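Side-chain contacts in aspartate-semialdehyde dehydrogenase (Cryptococcus neoformans var. neoformans JEC21, PDB 5CEF), which catalyses the NADPH-dependent reductive dephosphorylation of 4-phospho-L-aspartate to its semialdehyde, the second step toward methionine and threonine: residues A[11-16]-A[26-31]; A[170-175]-A[281-286]. All coordinates share one frame; numbering follows the deposited sequence.

In the fold
The two contacts sit on opposite sides of the chain's centre, their own centres 31 Å apart and their nearest atoms about 14 Å apart, so neither touches the other. Contact 1 belongs to the Rossmann-type NAD-binding domain, where it packs helix 19-29 on strand 9-14, the first strand along the chain and an interior one of the parallel sheet; the turn between them and the start of the helix carry residues that bind NADP by similarity (Thr17 to Val20). Contact 2 lies in the dimerisation domain, away from the annotated sites, although its helix 158-174 starts at Cys158, the predicted acyl-thioester nucleophile, and 170-175 is the far end of that helix. One contact is buried and wholly apolar, the other partly exposed and mainly polar.

Contact 1. Residues A[11-16]-A[26-31]; sequences VGVLGA and ELLAAH
With chi1 at -53°, Val11 sends CG2 into the space between its own backbone N and carbonyl carbon, and from there the methyl reaches CD1 of Leu28. Val13 takes a different rotamer, CG1 anti to the backbone N (chi1 -178°), which leaves CG2 beside that N to meet the same leucine methyl. A single branch of Leu28 therefore does the touching: its CD1 lies 3.8 Å from Val13 CG2 and 4.1 Å from Val11 CG2. The Val13 and Leu28 side chains run past each other in opposite directions, whereas Val11 meets the leucine at a slant.

These residues pack helix 19-29 against strand 9-14 in the opening beta-alpha-beta unit of the Rossmann fold. Phe34 and Leu36 of the next strand, 34-40, also touch Leu28, as does Phe88 of strand 86-89, while Ile354 joins from helix 349-362. Val20, an NADP-binding residue by similarity, has its side chain about 7 Å from that of Val13.

All three touching residues are buried and meet through methyl groups alone, so helix and strand are held here by shape and exclusion of water, without directional bonds.

Contact 2. Residues A[170-175]-A[281-286]; sequences LEKAFG and REYTCD
Near its C-terminal end, helix 158-174 of the dimerisation domain meets the connection between helices 273-282 and 286-289, and Lys172 reaches across. Its CG stands anti to the backbone N (chi1 -165°) and the chain continues extended, carrying the ammonium group to the carbonyl of Thr284. Lys172 NZ donates a weak hydrogen bond of 2.9 Å to Thr284 O. A water molecule adds a second link: it accepts from Lys172 NZ at 2.9 Å and from Thr284 N at 3.0 Å, so the lysine reaches both the NH and the C=O of one residue, one through water and the other directly.

Lower down the lysine chain, CD approaches the Tyr283 ring obliquely, 4.3 Å from its CD1. Tyr283 is buried; its side chain also touches Ala168 and Ala169 of helix 158-174 and Ile300, and its hydroxyl is hydrogen-bonded to Leu129 O. The Thr284 side chain, whose bond from CA to CB points away from the helix, uses OG1 to hydrogen-bond His289 NE2, while the backbone of Thr284 meets the lysine. Nearby, Asp286 OD1 is 6.4 Å from Lys172 NZ, too far for a salt bridge.

The contact thus divides the lysine between a methylene chain beside an aromatic ring and a charged end that meets a backbone carbonyl through a weak bond and a water. With no carboxylate touching NZ across the contact, its positive charge is probably eased by the carbonyl dipole and water, and the attraction of Asp286 would act only at a distance.

Contact 1. Residues A[11-16]-A[26-31]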
ATOM      1  N   VAL A  11     -16.894  26.256  26.659  1.00 31.49           N
ATOM      2  CA  VAL A  11     -16.784  26.240  25.194  1.00 30.88           C
ATOM      3  C   VAL A  11     -17.792  25.338  24.500  1.00 31.70           C
ATOM      4  O   VAL A  11     -18.284  24.368  25.078  1.00 29.50           O
ATOM      5  CB  VAL A  11     -15.394  25.821  24.689  1.00 29.52           C
ATOM      6  CG1 VAL A  11     -14.322  26.673  25.329  1.00 30.37           C
ATOM      7  CG2 VAL A  11     -15.128  24.353  24.921  1.00 30.16           C
ATOM      8  N   GLY A  12     -18.080  25.701  23.251  1.00 31.86           N
ATOM      9  CA  GLY A  12     -18.971  24.946  22.395  1.00 34.56           C
ATOM     10  C   GLY A  12     -18.243  24.250  21.265  1.00 32.10           C
ATOM     11  O   GLY A  12     -17.169  24.689  20.838  1.00 34.83           O
ATOM     12  N   VAL A  13     -18.819  23.147  20.805  1.00 31.91           N
ATOM     13  CA  VAL A  13     -18.325  22.440  19.637  1.00 29.90           C
ATOM     14  C   VAL A  13     -19.489  22.173  18.669  1.00 30.57           C
ATOM     15  O   VAL A  13     -20.435  21.459  18.995  1.00 26.98           O
ATOM     16  CB  VAL A  13     -17.684  21.133  20.026  1.00 27.92           C
ATOM     17  CG1 VAL A  13     -17.147  20.451  18.770  1.00 33.80           C
ATOM     18  CG2 VAL A  13     -16.573  21.371  20.998  1.00 27.10           C
ATOM     19  N   LEU A  14     -19.432  22.804  17.496  1.00 31.88           N
ATOM     20  CA  LEU A  14     -20.393  22.550  16.417  1.00 34.59           C
ATOM     21  C   LEU A  14     -19.851  21.463  15.516  1.00 33.48           C
ATOM     22  O   LEU A  14     -18.652  21.433  15.234  1.00 37.13           O
ATOM     23  CB  LEU A  14     -20.636  23.817  15.612  1.00 34.78           C
ATOM     24  CG  LEU A  14     -21.011  25.059  16.401  1.00 35.63           C
ATOM     25  CD1 LEU A  14     -21.161  26.291  15.531  1.00 36.96           C
ATOM     26  CD2 LEU A  14     -22.289  24.797  17.157  1.00 39.49           C
ATOM     27  N   GLY A  15     -20.718  20.553  15.098  1.00 35.73           N
ATOM     28  CA  GLY A  15     -20.311  19.405  14.270  1.00 35.98           C
ATOM     29  C   GLY A  15     -19.662  18.352  15.129  1.00 36.58           C
ATOM     30  O   GLY A  15     -18.676  17.731  14.733  1.00 36.87           O
ATOM     31  N   ALA A  16     -20.236  18.136  16.303  1.00 35.75           N
ATOM     32  CA  ALA A  16     -19.585  17.385  17.337  1.00 36.28           C
ATOM     33  C   ALA A  16     -19.508  15.930  17.076  1.00 38.96           C
ATOM     34  O   ALA A  16     -18.645  15.254  17.652  1.00 42.47           O
ATOM     35  CB  ALA A  16     -20.299  17.602  18.657  1.00 41.97           C
ATOM     36  N   GLU A  26     -12.016  15.316  22.202  1.00 34.75           N
ATOM     37  CA  GLU A  26     -10.884  14.669  22.838  1.00 38.29           C
ATOM     38  C   GLU A  26      -9.921  15.684  23.456  1.00 36.38           C
ATOM     39  O   GLU A  26      -9.504  15.536  24.583  1.00 32.65           O
ATOM     40  CB  GLU A  26     -10.152  13.839  21.802  1.00 44.34           C
ATOM     41  CG  GLU A  26      -8.914  13.162  22.331  1.00 50.58           C
ATOM     42  CD  GLU A  26      -8.600  11.912  21.543  1.00 54.38           C
ATOM     43  OE1 GLU A  26      -8.169  12.004  20.369  1.00 57.37           O
ATOM     44  OE2 GLU A  26      -8.774  10.832  22.113  1.00 64.97           O
ATOM     45  N   LEU A  27      -9.572  16.718  22.695  1.00 36.11           N
ATOM     46  CA  LEU A  27      -8.570  17.653  23.141  1.00 35.62           C
ATOM     47  C   LEU A  27      -9.096  18.565  24.215  1.00 33.33           C
ATOM     48  O   LEU A  27      -8.349  18.955  25.109  1.00 34.07           O
ATOM     49  CB  LEU A  27      -8.018  18.503  21.989  1.00 34.26           C
ATOM     50  CG  LEU A  27      -7.196  17.721  20.970  1.00 35.32           C
ATOM     51  CD1 LEU A  27      -6.865  18.578  19.761  1.00 34.84           C
ATOM     52  CD2 LEU A  27      -5.915  17.152  21.578  1.00 34.08           C
ATOM     53  N   LEU A  28     -10.350  18.954  24.114  1.00 29.94           N
ATOM     54  CA  LEU A  28     -10.883  19.910  25.067  1.00 30.46           C
ATOM     55  C   LEU A  28     -11.190  19.235  26.405  1.00 32.89           C
ATOM     56  O   LEU A  28     -11.122  19.871  27.457  1.00 35.00           O
ATOM     57  CB  LEU A  28     -12.112  20.615  24.511  1.00 29.43           C
ATOM     58  CG  LEU A  28     -11.804  21.522  23.331  1.00 30.65           C
ATOM     59  CD1 LEU A  28     -13.054  21.807  22.484  1.00 29.35           C
ATOM     60  CD2 LEU A  28     -11.179  22.828  23.766  1.00 31.75           C
ATOM     61  N   ALA A  29     -11.502  17.945  26.388  1.00 34.78           N
ATOM     62  CA  ALA A  29     -11.683  17.211  27.643  1.00 34.51           C
ATOM     63  C   ALA A  29     -10.384  17.208  28.449  1.00 34.97           C
ATOM     64  O   ALA A  29     -10.410  17.354  29.660  1.00 39.37           O
ATOM     65  CB  ALA A  29     -12.116  15.795  27.366  1.00 33.56           C
ATOM     66  N   ALA A  30      -9.250  17.101  27.758  1.00 32.60           N
ATOM     67  CA  ALA A  30      -7.922  17.090  28.392  1.00 32.76           C
ATOM     68  C   ALA A  30      -7.336  18.491  28.677  1.00 29.63           C
ATOM     69  O   ALA A  30      -6.254  18.599  29.246  1.00 25.73           O
ATOM     70  CB  ALA A  30      -6.933  16.304  27.526  1.00 32.95           C
ATOM     71  N   HIS A  31      -8.060  19.542  28.309  1.00 27.44           N
ATOM     72  CA  HIS A  31      -7.517  20.884  28.315  1.00 28.47           C
ATOM     73  C   HIS A  31      -7.535  21.514  29.709  1.00 28.58           C
ATOM     74  O   HIS A  31      -8.507  21.390  30.473  1.00 29.29           O
ATOM     75  CB  HIS A  31      -8.303  21.763  27.311  1.00 29.26           C
ATOM     76  CG  HIS A  31      -7.607  23.030  26.935  1.00 28.03           C
ATOM     77  ND1 HIS A  31      -7.770  24.198  27.633  1.00 27.98           N
ATOM     78  CD2 HIS A  31      -6.734  23.307  25.940  1.00 29.46           C
ATOM     79  CE1 HIS A  31      -7.019  25.142  27.104  1.00 28.72           C
ATOM     80  NE2 HIS A  31      -6.388  24.632  26.063  1.00 29.22           N
TER

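Contact 2. Residues A[170-175]-A[281-286]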
ATOM      1  N   LEU A 170      11.492  31.745   7.100  1.00 28.31           N
ATOM      2  CA  LEU A 170      12.347  32.368   6.107  1.00 30.13           C
ATOM      3  C   LEU A 170      12.153  33.875   6.088  1.00 30.21           C
ATOM      4  O   LEU A 170      13.133  34.605   5.973  1.00 32.55           O
ATOM      5  CB  LEU A 170      12.108  31.760   4.696  1.00 28.38           C
ATOM      6  CG  LEU A 170      12.519  30.298   4.592  1.00 28.27           C
ATOM      7  CD1 LEU A 170      12.230  29.733   3.217  1.00 29.09           C
ATOM      8  CD2 LEU A 170      13.984  30.115   4.927  1.00 29.43           C
ATOM      9  N   GLU A 171      10.901  34.339   6.141  1.00 29.92           N
ATOM     10  CA  GLU A 171      10.654  35.783   6.022  1.00 31.39           C
ATOM     11  C   GLU A 171      11.191  36.499   7.247  1.00 30.92           C
ATOM     12  O   GLU A 171      11.834  37.533   7.131  1.00 36.55           O
ATOM     13  CB  GLU A 171       9.177  36.124   5.738  1.00 27.90           C
ATOM     14  CG  GLU A 171       8.800  35.953   4.269  1.00 29.15           C
ATOM     15  CD  GLU A 171       7.580  36.756   3.843  1.00 29.22           C
ATOM     16  OE1 GLU A 171       6.722  37.037   4.706  1.00 32.53           O
ATOM     17  OE2 GLU A 171       7.453  37.065   2.646  1.00 27.08           O
ATOM     18  N   LYS A 172      10.956  35.936   8.411  1.00 30.42           N
ATOM     19  CA  LYS A 172      11.463  36.536   9.643  1.00 34.26           C
ATOM     20  C   LYS A 172      12.983  36.695   9.597  1.00 34.87           C
ATOM     21  O   LYS A 172      13.489  37.697  10.043  1.00 40.27           O
ATOM     22  CB  LYS A 172      11.114  35.687  10.872  1.00 35.09           C
ATOM     23  CG  LYS A 172      11.283  36.432  12.168  1.00 35.66           C
ATOM     24  CD  LYS A 172      11.204  35.522  13.385  1.00 36.96           C
ATOM     25  CE  LYS A 172      10.747  36.279  14.637  1.00 34.29           C
ATOM     26  NZ  LYS A 172      10.519  35.349  15.767  1.00 34.74           N
ATOM     27  N   ALA A 173      13.691  35.710   9.068  1.00 33.35           N
ATOM     28  CA  ALA A 173      15.125  35.747   9.066  1.00 32.02           C
ATOM     29  C   ALA A 173      15.718  36.484   7.875  1.00 35.33           C
ATOM     30  O   ALA A 173      16.784  37.069   8.022  1.00 38.50           O
ATOM     31  CB  ALA A 173      15.702  34.337   9.137  1.00 31.12           C
ATOM     32  N   PHE A 174      15.094  36.413   6.692  1.00 35.71           N
ATOM     33  CA  PHE A 174      15.713  36.945   5.471  1.00 32.84           C
ATOM     34  C   PHE A 174      14.889  37.942   4.704  1.00 31.47           C
ATOM     35  O   PHE A 174      15.232  38.287   3.596  1.00 26.12           O
ATOM     36  CB  PHE A 174      16.083  35.820   4.528  1.00 34.12           C
ATOM     37  CG  PHE A 174      16.824  34.705   5.193  1.00 32.74           C
ATOM     38  CD1 PHE A 174      18.095  34.904   5.690  1.00 30.61           C
ATOM     39  CD2 PHE A 174      16.242  33.446   5.310  1.00 32.27           C
ATOM     40  CE1 PHE A 174      18.776  33.858   6.305  1.00 33.89           C
ATOM     41  CE2 PHE A 174      16.911  32.399   5.919  1.00 33.27           C
ATOM     42  CZ  PHE A 174      18.186  32.600   6.426  1.00 34.47           C
ATOM     43  N   GLY A 175      13.782  38.392   5.280  1.00 36.07           N
ATOM     44  CA  GLY A 175      12.920  39.340   4.580  1.00 33.66           C
ATOM     45  C   GLY A 175      11.984  38.697   3.573  1.00 34.99           C
ATOM     46  O   GLY A 175      11.937  37.478   3.444  1.00 32.18           O
ATOM     47  N   ARG A 281      15.926  26.074  12.506  1.00 32.71           N
ATOM     48  CA  ARG A 281      16.194  25.639  13.916  1.00 35.02           C
ATOM     49  C   ARG A 281      15.825  26.641  14.969  1.00 33.81           C
ATOM     50  O   ARG A 281      15.306  26.256  16.002  1.00 36.35           O
ATOM     51  CB  ARG A 281      17.655  25.354  14.178  1.00 34.09           C
ATOM     52  CG  ARG A 281      18.106  24.087  13.569  1.00 38.24           C
ATOM     53  CD  ARG A 281      19.397  23.583  14.223  1.00 38.43           C
ATOM     54  NE  ARG A 281      19.939  22.632  13.266  1.00 38.50           N
ATOM     55  CZ  ARG A 281      20.704  22.963  12.236  1.00 36.67           C
ATOM     56  NH1 ARG A 281      21.123  24.223  12.090  1.00 36.05           N
ATOM     57  NH2 ARG A 281      21.067  22.009  11.368  1.00 35.74           N
ATOM     58  N   GLU A 282      16.116  27.904  14.714  1.00 33.24           N
ATOM     59  CA  GLU A 282      15.960  28.959  15.711  1.00 38.55           C
ATOM     60  C   GLU A 282      14.548  29.555  15.731  1.00 35.92           C
ATOM     61  O   GLU A 282      14.210  30.225  16.679  1.00 36.69           O
ATOM     62  CB  GLU A 282      16.965  30.113  15.453  1.00 44.25           C
ATOM     63  CG  GLU A 282      18.452  29.745  15.588  1.00 51.51           C
ATOM     64  CD  GLU A 282      19.391  30.722  14.839  1.00 61.17           C
ATOM     65  OE1 GLU A 282      19.009  31.906  14.667  1.00 58.14           O
ATOM     66  OE2 GLU A 282      20.510  30.304  14.396  1.00 67.95           O
ATOM     67  N   TYR A 283      13.738  29.318  14.698  1.00 31.51           N
ATOM     68  CA  TYR A 283      12.445  29.960  14.604  1.00 29.30           C
ATOM     69  C   TYR A 283      11.604  29.726  15.855  1.00 32.30           C
ATOM     70  O   TYR A 283      11.422  28.583  16.298  1.00 33.86           O
ATOM     71  CB  TYR A 283      11.679  29.466  13.400  1.00 28.53           C
ATOM     72  CG  TYR A 283      10.257  30.056  13.242  1.00 27.54           C
ATOM     73  CD1 TYR A 283      10.071  31.375  12.795  1.00 26.50           C
ATOM     74  CD2 TYR A 283       9.123  29.306  13.458  1.00 24.04           C
ATOM     75  CE1 TYR A 283       8.811  31.926  12.618  1.00 23.55           C
ATOM     76  CE2 TYR A 283       7.862  29.887  13.295  1.00 24.47           C
ATOM     77  CZ  TYR A 283       7.734  31.201  12.876  1.00 23.10           C
ATOM     78  OH  TYR A 283       6.517  31.786  12.701  1.00 21.68           O
ATOM     79  N   THR A 284      11.102  30.811  16.427  1.00 30.62           N
ATOM     80  CA  THR A 284      10.168  30.731  17.541  1.00 32.48           C
ATOM     81  C   THR A 284       9.121  31.821  17.314  1.00 34.12           C
ATOM     82  O   THR A 284       9.435  32.873  16.703  1.00 33.51           O
ATOM     83  CB  THR A 284      10.849  30.969  18.899  1.00 35.16           C
ATOM     84  OG1 THR A 284      11.168  32.347  19.002  1.00 41.80           O
ATOM     85  CG2 THR A 284      12.143  30.155  19.049  1.00 34.58           C
ATOM     86  N   CYS A 285       7.888  31.578  17.762  1.00 30.05           N
ATOM     87  CA  CYS A 285       6.774  32.424  17.353  1.00 31.89           C
ATOM     88  C   CYS A 285       6.011  32.976  18.548  1.00 34.22           C
ATOM     89  O   CYS A 285       6.227  32.532  19.664  1.00 34.43           O
ATOM     90  CB  CYS A 285       5.832  31.623  16.458  1.00 29.69           C
ATOM     91  SG  CYS A 285       5.111  30.210  17.310  1.00 30.37           S
ATOM     92  N   ASP A 286       5.107  33.925  18.298  1.00 34.45           N
ATOM     93  CA  ASP A 286       4.344  34.549  19.371  1.00 35.09           C
ATOM     94  C   ASP A 286       3.704  33.531  20.301  1.00 36.96           C
ATOM     95  O   ASP A 286       3.718  33.702  21.526  1.00 39.19           O
ATOM     96  CB  ASP A 286       3.235  35.456  18.830  1.00 37.43           C
ATOM     97  CG  ASP A 286       3.759  36.736  18.199  1.00 39.73           C
ATOM     98  OD1 ASP A 286       4.968  37.025  18.363  1.00 38.65           O
ATOM     99  OD2 ASP A 286       2.953  37.460  17.553  1.00 41.31           O
TER
HETATM  100  O   HOH W   1      12.626  33.320  15.682  1.00 37.12           O